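PDB 4FMZ: internalin, which probably takes part in adhesion to and invasion of host cells, presenting a curved leucine-rich-repeat domain of the internalin family. Local coordinates for residues H202-Y207 with T215-M220; N158-T163 with T171-L176; S126-L131 with Y135-G140. All coordinates share one frame; numbering follows the deposited sequence.

Interaction 1. Residues H202-Y207 with T215-M220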
loop_
_atom_site.group_PDB
_atom_site.type_symbol
_atom_site.label_atom_id
_atom_site.label_comp_id
_atom_site.label_asym_id
_atom_site.label_seq_id
_atom_site.Cartn_x
_atom_site.Cartn_y
_atom_site.Cartn_z
ATOM N N HIS A 202 -0.991 12.092 -3.307
ATOM C CA HIS A 202 -1.308 11.955 -4.730
ATOM C C HIS A 202 -1.990 10.611 -5.005
ATOM O O HIS A 202 -2.658 10.466 -6.019
ATOM C CB HIS A 202 -0.031 12.090 -5.588
ATOM C CG HIS A 202 0.494 13.484 -5.709
ATOM N ND1 HIS A 202 0.916 14.194 -4.600
ATOM C CD2 HIS A 202 0.755 14.214 -6.819
ATOM C CE1 HIS A 202 1.377 15.345 -5.063
ATOM N NE2 HIS A 202 1.287 15.407 -6.393
ATOM N N TYR A 203 -1.785 9.619 -4.118
ATOM C CA TYR A 203 -2.303 8.250 -4.249
ATOM C C TYR A 203 -2.892 7.816 -2.921
ATOM O O TYR A 203 -2.219 7.843 -1.890
ATOM C CB TYR A 203 -1.176 7.288 -4.743
ATOM C CG TYR A 203 -0.692 7.701 -6.115
ATOM C CD1 TYR A 203 -1.321 7.233 -7.261
ATOM C CD2 TYR A 203 0.274 8.695 -6.266
ATOM C CE1 TYR A 203 -1.004 7.736 -8.519
ATOM C CE2 TYR A 203 0.580 9.225 -7.516
ATOM C CZ TYR A 203 -0.058 8.737 -8.642
ATOM O OH TYR A 203 0.275 9.218 -9.884
ATOM N N PHE A 204 -4.164 7.494 -2.931
ATOM C CA PHE A 204 -4.869 7.084 -1.727
ATOM C C PHE A 204 -5.776 5.887 -2.024
ATOM O O PHE A 204 -6.593 5.929 -2.942
ATOM C CB PHE A 204 -5.675 8.256 -1.154
ATOM C CG PHE A 204 -6.431 8.022 0.135
ATOM C CD1 PHE A 204 -5.895 7.226 1.145
ATOM C CD2 PHE A 204 -7.628 8.686 0.385
ATOM C CE1 PHE A 204 -6.587 7.031 2.346
ATOM C CE2 PHE A 204 -8.306 8.511 1.592
ATOM C CZ PHE A 204 -7.781 7.680 2.562
ATOM N N THR A 205 -5.610 4.826 -1.241
ATOM C CA THR A 205 -6.430 3.626 -1.356
ATOM C C THR A 205 -6.902 3.273 0.067
ATOM O O THR A 205 -6.126 3.342 1.026
ATOM C CB THR A 205 -5.733 2.510 -2.154
ATOM O OG1 THR A 205 -6.622 1.396 -2.287
ATOM C CG2 THR A 205 -4.406 2.068 -1.570
ATOM N N ALA A 206 -8.210 3.009 0.206
ATOM C CA ALA A 206 -8.818 2.695 1.498
ATOM C C ALA A 206 -10.085 1.887 1.269
ATOM O O ALA A 206 -11.084 2.078 1.970
ATOM C CB ALA A 206 -9.119 3.984 2.277
ATOM N N TYR A 207 -10.036 0.949 0.304
ATOM C CA TYR A 207 -11.204 0.123 0.039
ATOM C C TYR A 207 -11.452 -0.837 1.207
ATOM O O TYR A 207 -10.519 -1.154 1.952
ATOM C CB TYR A 207 -11.127 -0.622 -1.315
ATOM C CG TYR A 207 -9.939 -1.536 -1.531
ATOM C CD1 TYR A 207 -9.820 -2.736 -0.833
ATOM C CD2 TYR A 207 -9.025 -1.289 -2.550
ATOM C CE1 TYR A 207 -8.753 -3.606 -1.060
ATOM C CE2 TYR A 207 -7.987 -2.183 -2.828
ATOM C CZ TYR A 207 -7.841 -3.329 -2.064
ATOM O OH TYR A 207 -6.795 -4.185 -2.298
ATOM N N THR A 215 -15.261 14.115 3.030
ATOM C CA THR A 215 -14.966 15.551 3.113
ATOM C C THR A 215 -13.421 15.816 3.199
ATOM O O THR A 215 -12.952 16.647 2.412
ATOM C CB THR A 215 -15.721 16.197 4.290
ATOM O OG1 THR A 215 -17.115 16.149 3.991
ATOM C CG2 THR A 215 -15.320 17.639 4.543
ATOM N N PRO A 216 -12.603 15.096 4.032
ATOM C CA PRO A 216 -11.154 15.405 4.082
ATOM C C PRO A 216 -10.408 15.272 2.750
ATOM O O PRO A 216 -9.376 15.919 2.582
ATOM C CB PRO A 216 -10.606 14.394 5.095
ATOM C CG PRO A 216 -11.640 13.345 5.181
ATOM C CD PRO A 216 -12.933 14.073 5.048
ATOM N N VAL A 217 -10.935 14.479 1.805
ATOM C CA VAL A 217 -10.306 14.234 0.499
ATOM C C VAL A 217 -10.271 15.552 -0.341
ATOM O O VAL A 217 -9.353 15.718 -1.146
ATOM C CB VAL A 217 -10.983 13.045 -0.248
ATOM C CG1 VAL A 217 -10.345 12.792 -1.604
ATOM C CG2 VAL A 217 -10.937 11.775 0.604
ATOM N N ALA A 218 -11.201 16.500 -0.093
ATOM C CA ALA A 218 -11.208 17.803 -0.765
ATOM C C ALA A 218 -9.888 18.574 -0.512
ATOM O O ALA A 218 -9.486 19.370 -1.350
ATOM C CB ALA A 218 -12.403 18.639 -0.311
ATOM N N ASN A 219 -9.200 18.302 0.612
ATOM C CA ASN A 219 -7.911 18.936 0.959
ATOM C C ASN A 219 -6.749 18.373 0.146
ATOM O O ASN A 219 -5.728 19.043 -0.008
ATOM C CB ASN A 219 -7.600 18.754 2.436
ATOM C CG ASN A 219 -8.588 19.413 3.356
ATOM O OD1 ASN A 219 -8.459 20.576 3.705
ATOM N ND2 ASN A 219 -9.618 18.687 3.736
HETATM N N MSE A 220 -6.886 17.127 -0.342
HETATM C CA MSE A 220 -5.847 16.426 -1.112
HETATM C C MSE A 220 -5.950 16.895 -2.571
HETATM O O MSE A 220 -6.259 16.113 -3.456
HETATM C CB MSE A 220 -6.021 14.899 -0.982
HETATM C CG MSE A 220 -6.094 14.396 0.456
HETATM SE SE MSE A 220 -6.679 12.600 0.346
HETATM C CE MSE A 220 -6.752 12.114 2.346
#
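Phe204 and the selenomethionine at position 220 meet inside the leucine-rich-repeat solenoid, and the path of Met220 from CB outward shows how. CB and CG lie too far from the ring to touch it and serve as a spacer. CG is anti to the carbonyl carbon (chi1 -53°), and beyond it the chain is extended, which carries the last two atoms across to the strand. SE comes 4.0 Å from Phe204 CD2. It stands 4.9 Å from the ring centroid and 44° off the ring normal, so this is a Met-aromatic contact of slanting geometry, with the selenium neither centred over a face nor lying at the rim. The terminal CE lies on the same side of the ring as SE, 4.0 Å from both Phe204 CE2 and Phe204 CD2. A second apolar neighbour arrives differently: Val217 CG2 lies near the plane of the ring, at its edge, 4.3 Å from Phe204 CE2. CE2 thus has a methyl at the ring's edge and another at an oblique angle.

The segment 215-220 keeps its shape through short-range bonds. Met220 N donates to Val217 O at 3.0 Å, which ties together the two residues that reach the ring. Pro216 O accepts from the backbone N of Asn219 and also from its side chain, with Asn219 ND2 at 3.0 Å. Both donors come from the same face of the carbonyl, and the ND2 one stands above its plane, while the oxygen lies in the amide plane of Asn219.

All three touching residues are buried. Phe204 projects from strand 203-205 and packs against Leu182 of strand 181-183 and Leu226 of strand 225-227, the neighbouring strands, while Val217 also rests on Leu223.

Interaction 2. Residues N158-T163 with T171-L176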
loop_
_atom_site.group_PDB
_atom_site.type_symbol
_atom_site.label_atom_id
_atom_site.label_comp_id
_atom_site.label_asym_id
_atom_site.label_seq_id
_atom_site.Cartn_x
_atom_site.Cartn_y
_atom_site.Cartn_z
ATOM N N ASN A 158 6.962 9.366 3.254
ATOM C CA ASN A 158 6.383 9.566 1.918
ATOM C C ASN A 158 5.485 8.412 1.486
ATOM O O ASN A 158 4.604 8.614 0.645
ATOM C CB ASN A 158 7.491 9.745 0.876
ATOM C CG ASN A 158 8.087 11.130 0.810
ATOM O OD1 ASN A 158 8.229 11.714 -0.271
ATOM N ND2 ASN A 158 8.502 11.669 1.950
ATOM N N TYR A 159 5.728 7.196 2.010
ATOM C CA TYR A 159 4.956 6.004 1.638
ATOM C C TYR A 159 4.549 5.222 2.874
ATOM O O TYR A 159 5.395 4.933 3.715
ATOM C CB TYR A 159 5.764 5.112 0.679
ATOM C CG TYR A 159 6.137 5.811 -0.608
ATOM C CD1 TYR A 159 7.312 6.546 -0.711
ATOM C CD2 TYR A 159 5.319 5.726 -1.732
ATOM C CE1 TYR A 159 7.640 7.226 -1.882
ATOM C CE2 TYR A 159 5.651 6.376 -2.919
ATOM C CZ TYR A 159 6.813 7.120 -2.989
ATOM O OH TYR A 159 7.129 7.762 -4.155
ATOM N N LEU A 160 3.244 4.910 2.999
ATOM C CA LEU A 160 2.726 4.149 4.133
ATOM C C LEU A 160 1.646 3.150 3.723
ATOM O O LEU A 160 0.677 3.530 3.066
ATOM C CB LEU A 160 2.162 5.077 5.216
ATOM C CG LEU A 160 1.565 4.410 6.480
ATOM C CD1 LEU A 160 2.621 3.561 7.240
ATOM C CD2 LEU A 160 0.925 5.450 7.390
ATOM N N THR A 161 1.790 1.891 4.190
ATOM C CA THR A 161 0.801 0.824 3.995
ATOM C C THR A 161 0.435 0.221 5.350
ATOM O O THR A 161 1.310 -0.286 6.052
ATOM C CB THR A 161 1.329 -0.263 3.044
ATOM O OG1 THR A 161 1.698 0.337 1.806
ATOM C CG2 THR A 161 0.309 -1.400 2.810
ATOM N N VAL A 162 -0.850 0.285 5.712
ATOM C CA VAL A 162 -1.403 -0.339 6.922
ATOM C C VAL A 162 -2.683 -1.017 6.444
ATOM O O VAL A 162 -3.633 -0.325 6.098
ATOM C CB VAL A 162 -1.635 0.614 8.131
ATOM C CG1 VAL A 162 -2.161 -0.168 9.338
ATOM C CG2 VAL A 162 -0.370 1.388 8.508
ATOM N N THR A 163 -2.680 -2.344 6.323
ATOM C CA THR A 163 -3.850 -3.058 5.792
ATOM C C THR A 163 -4.242 -4.276 6.605
ATOM O O THR A 163 -3.418 -4.814 7.345
ATOM C CB THR A 163 -3.582 -3.533 4.339
ATOM O OG1 THR A 163 -2.485 -4.448 4.347
ATOM C CG2 THR A 163 -3.315 -2.379 3.358
ATOM N N THR A 171 -5.905 9.128 13.404
ATOM C CA THR A 171 -5.413 10.424 13.913
ATOM C C THR A 171 -3.863 10.512 13.868
ATOM O O THR A 171 -3.376 11.532 13.384
ATOM C CB THR A 171 -5.948 10.755 15.336
ATOM O OG1 THR A 171 -7.373 10.708 15.329
ATOM C CG2 THR A 171 -5.532 12.137 15.817
ATOM N N PRO A 172 -3.066 9.477 14.253
ATOM C CA PRO A 172 -1.596 9.625 14.148
ATOM C C PRO A 172 -1.095 9.891 12.723
ATOM O O PRO A 172 -0.053 10.531 12.573
ATOM C CB PRO A 172 -1.067 8.279 14.656
ATOM C CG PRO A 172 -2.163 7.751 15.522
ATOM C CD PRO A 172 -3.421 8.165 14.842
ATOM N N ILE A 173 -1.823 9.401 11.685
ATOM C CA ILE A 173 -1.433 9.556 10.269
ATOM C C ILE A 173 -1.589 11.034 9.830
ATOM O O ILE A 173 -0.908 11.459 8.892
ATOM C CB ILE A 173 -2.214 8.584 9.336
ATOM C CG1 ILE A 173 -1.990 7.116 9.767
ATOM C CG2 ILE A 173 -1.817 8.774 7.852
ATOM C CD1 ILE A 173 -2.891 6.120 9.037
ATOM N N ALA A 174 -2.444 11.817 10.519
ATOM C CA ALA A 174 -2.640 13.240 10.204
ATOM C C ALA A 174 -1.317 14.030 10.265
ATOM O O ALA A 174 -1.148 14.992 9.514
ATOM C CB ALA A 174 -3.657 13.863 11.148
ATOM N N ASN A 175 -0.371 13.594 11.124
ATOM C CA ASN A 175 0.929 14.254 11.301
ATOM C C ASN A 175 1.893 14.039 10.142
ATOM O O ASN A 175 2.890 14.760 10.015
ATOM C CB ASN A 175 1.605 13.738 12.577
ATOM C CG ASN A 175 1.012 14.213 13.870
ATOM O OD1 ASN A 175 -0.029 14.872 13.917
ATOM N ND2 ASN A 175 1.702 13.918 14.957
ATOM N N LEU A 176 1.626 13.034 9.322
ATOM C CA LEU A 176 2.534 12.632 8.252
ATOM C C LEU A 176 2.181 13.364 6.959
ATOM O O LEU A 176 1.844 12.740 5.956
ATOM C CB LEU A 176 2.471 11.084 8.103
ATOM C CG LEU A 176 2.386 10.291 9.440
ATOM C CD1 LEU A 176 2.352 8.794 9.210
ATOM C CD2 LEU A 176 3.532 10.663 10.410
#
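In the interior of the leucine-rich-repeat solenoid, Leu160 of strand 159-161 meets Ile173 and Leu176 from the connection that follows the strand. A single methyl carries the whole approach: Leu160 CD2 lies 4.1 Å from Ile173 CG1 and 4.1 Å from Leu176 CD1. The torsions account for its position. CG is anti to the backbone N (chi1 180°), and with CD1 folded back beside CA (chi2 61°) CD2 is left as the far end of an extended chain aimed at the other segment. The two partners receive it at different angles. Leu176 stands at about a right angle to Leu160, whereas Ile173 runs at a slant and meets it with CG1, its terminal CD1 lying hardly farther off.

This is the usual layout of a leucine-rich repeat, in which a short strand and the returning chain on the convex side send apolar side chains into a shared core. The backbones stay well apart, since Leu160 CA and Ile173 CA, the nearest such pair, are separated by 9.2 Å. Within 171-176, Leu176 N donates to Ile173 O at 3.0 Å, linking the two residues that touch Leu160. Ile173 packs further on Leu148 and Leu179, and Asn175 ND2 donates to the carbonyl oxygen of Ser152.

Interaction 3. Residues S126-L131 with Y135-G140; sequences SPLANL and YSLNLG
Leu128 meets Leu137 and Leu139 across the core, while a flat group, the carboxamide of Asn138, belongs to the opposite side of the strand. Its OD1 accepts from Gly140 N at 2.9 Å with an N-H...O angle of 155°, the donor tilted 22° from the carbonyl plane. That bond closes an Asx turn just where strand 136-138 ends. The side chain of Asn138 also touches Tyr116 and Thr161, which belong to the two adjoining strands.

Alternation along strand 136-138 and the residue after it sends Leu137 and Leu139 inward, the standard pattern of a leucine-rich repeat, where every second strand residue feeds the core. From the convex side, Leu128 reaches them with CD1, which lies 4.3 Å from Leu137 CD2 and 4.3 Å from Leu139 CD2, equally far from each. With CG anti to the carbonyl carbon (chi1 -61°) and CD1 anti to CA (chi2 -173°), the chain is drawn out to its full length and CD1 is the atom that arrives at the strand. Leu128 also begins a type I turn closed by Leu131 N to Leu128 O, 3.1 Å, and its side chain packs on Leu115 of strand 114-116.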
loop_
_atom_site.group_PDB
_atom_site.type_symbol
_atom_site.label_atom_id
_atom_site.label_comp_id
_atom_site.label_asym_id
_atom_site.label_seq_id
_atom_site.Cartn_x
_atom_site.Cartn_y
_atom_site.Cartn_z
ATOM N N SER A 126 5.344 0.542 19.184
ATOM C CA SER A 126 6.019 1.595 19.963
ATOM C C SER A 126 7.559 1.604 19.715
ATOM O O SER A 126 8.108 2.707 19.661
ATOM C CB SER A 126 5.687 1.509 21.448
ATOM O OG SER A 126 6.054 0.254 21.993
ATOM N N PRO A 127 8.260 0.477 19.401
ATOM C CA PRO A 127 9.706 0.590 19.098
ATOM C C PRO A 127 10.021 1.404 17.826
ATOM O O PRO A 127 11.178 1.741 17.603
ATOM C CB PRO A 127 10.153 -0.867 18.922
ATOM C CG PRO A 127 9.144 -1.670 19.667
ATOM C CD PRO A 127 7.847 -0.941 19.426
ATOM N N LEU A 128 9.003 1.760 17.020
ATOM C CA LEU A 128 9.188 2.579 15.810
ATOM C C LEU A 128 9.186 4.091 16.094
ATOM O O LEU A 128 9.480 4.871 15.187
ATOM C CB LEU A 128 8.071 2.292 14.790
ATOM C CG LEU A 128 7.938 0.866 14.256
ATOM C CD1 LEU A 128 6.891 0.811 13.147
ATOM C CD2 LEU A 128 9.275 0.330 13.758
ATOM N N ALA A 129 8.840 4.497 17.329
ATOM C CA ALA A 129 8.648 5.901 17.727
ATOM C C ALA A 129 9.798 6.852 17.396
ATOM O O ALA A 129 9.524 7.985 17.003
ATOM C CB ALA A 129 8.337 5.998 19.210
ATOM N N ASN A 130 11.056 6.428 17.550
ATOM C CA ASN A 130 12.163 7.361 17.305
ATOM C C ASN A 130 12.800 7.183 15.919
ATOM O O ASN A 130 13.846 7.775 15.640
ATOM C CB ASN A 130 13.216 7.247 18.411
ATOM C CG ASN A 130 12.689 7.575 19.796
ATOM O OD1 ASN A 130 13.150 7.018 20.794
ATOM N ND2 ASN A 130 11.706 8.472 19.895
ATOM N N LEU A 131 12.145 6.422 15.037
ATOM C CA LEU A 131 12.660 6.200 13.686
ATOM C C LEU A 131 12.123 7.308 12.771
ATOM O O LEU A 131 11.423 7.050 11.787
ATOM C CB LEU A 131 12.284 4.790 13.185
ATOM C CG LEU A 131 12.607 3.601 14.120
ATOM C CD1 LEU A 131 12.406 2.277 13.414
ATOM C CD2 LEU A 131 14.039 3.675 14.656
ATOM N N TYR A 135 11.075 6.981 5.529
ATOM C CA TYR A 135 10.614 7.477 4.234
ATOM C C TYR A 135 9.526 6.556 3.676
ATOM O O TYR A 135 8.557 7.046 3.101
ATOM C CB TYR A 135 11.798 7.582 3.261
ATOM C CG TYR A 135 11.433 8.001 1.853
ATOM C CD1 TYR A 135 11.369 9.344 1.502
ATOM C CD2 TYR A 135 11.259 7.055 0.845
ATOM C CE1 TYR A 135 11.097 9.738 0.193
ATOM C CE2 TYR A 135 10.962 7.437 -0.463
ATOM C CZ TYR A 135 10.884 8.783 -0.784
ATOM O OH TYR A 135 10.617 9.192 -2.066
ATOM N N SER A 136 9.683 5.235 3.833
ATOM C CA SER A 136 8.714 4.260 3.346
ATOM C C SER A 136 8.516 3.157 4.381
ATOM O O SER A 136 9.479 2.506 4.780
ATOM C CB SER A 136 9.170 3.674 2.015
ATOM O OG SER A 136 8.231 2.717 1.559
ATOM N N LEU A 137 7.269 2.967 4.821
ATOM C CA LEU A 137 6.942 1.982 5.832
ATOM C C LEU A 137 5.813 1.078 5.378
ATOM O O LEU A 137 4.801 1.556 4.879
ATOM C CB LEU A 137 6.566 2.693 7.142
ATOM C CG LEU A 137 6.214 1.813 8.353
ATOM C CD1 LEU A 137 7.439 1.018 8.850
ATOM C CD2 LEU A 137 5.640 2.673 9.474
ATOM N N ASN A 138 5.982 -0.228 5.565
ATOM C CA ASN A 138 4.962 -1.208 5.201
ATOM C C ASN A 138 4.591 -2.061 6.417
ATOM O O ASN A 138 5.375 -2.923 6.844
ATOM C CB ASN A 138 5.426 -2.102 4.028
ATOM C CG ASN A 138 4.341 -3.020 3.505
ATOM O OD1 ASN A 138 3.243 -3.109 4.063
ATOM N ND2 ASN A 138 4.637 -3.758 2.439
ATOM N N LEU A 139 3.388 -1.830 6.950
ATOM C CA LEU A 139 2.829 -2.570 8.094
ATOM C C LEU A 139 1.624 -3.442 7.656
ATOM O O LEU A 139 0.839 -3.915 8.495
ATOM C CB LEU A 139 2.406 -1.595 9.213
ATOM C CG LEU A 139 3.550 -0.820 9.903
ATOM C CD1 LEU A 139 2.990 0.178 10.906
ATOM C CD2 LEU A 139 4.527 -1.759 10.587
ATOM N N GLY A 140 1.522 -3.661 6.350
ATOM C CA GLY A 140 0.444 -4.429 5.743
ATOM C C GLY A 140 0.258 -5.827 6.294
ATOM O O GLY A 140 1.232 -6.528 6.546
#

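In the fold
All three interactions are buried, and each joins inward-facing residues on or just after a strand to the chain on the convex side of the solenoid. Interactions 1 and 2 pair a strand with the connection after it, while in interaction 3 the connection precedes the strand. The chemistry shifts from an aromatic ring with selenium in interaction 1 to purely aliphatic packing in the others. Interactions 2 and 3 are direct neighbours, their centres 10 Å apart: strands 136-138 and 159-161 run parallel, with probable hydrogen bonds from Leu139 N to Thr161 O and from Asn158 N to Tyr135 O. Interaction 1 stands beyond strand 181-183, its nearest atoms about 7 Å from those of interaction 2.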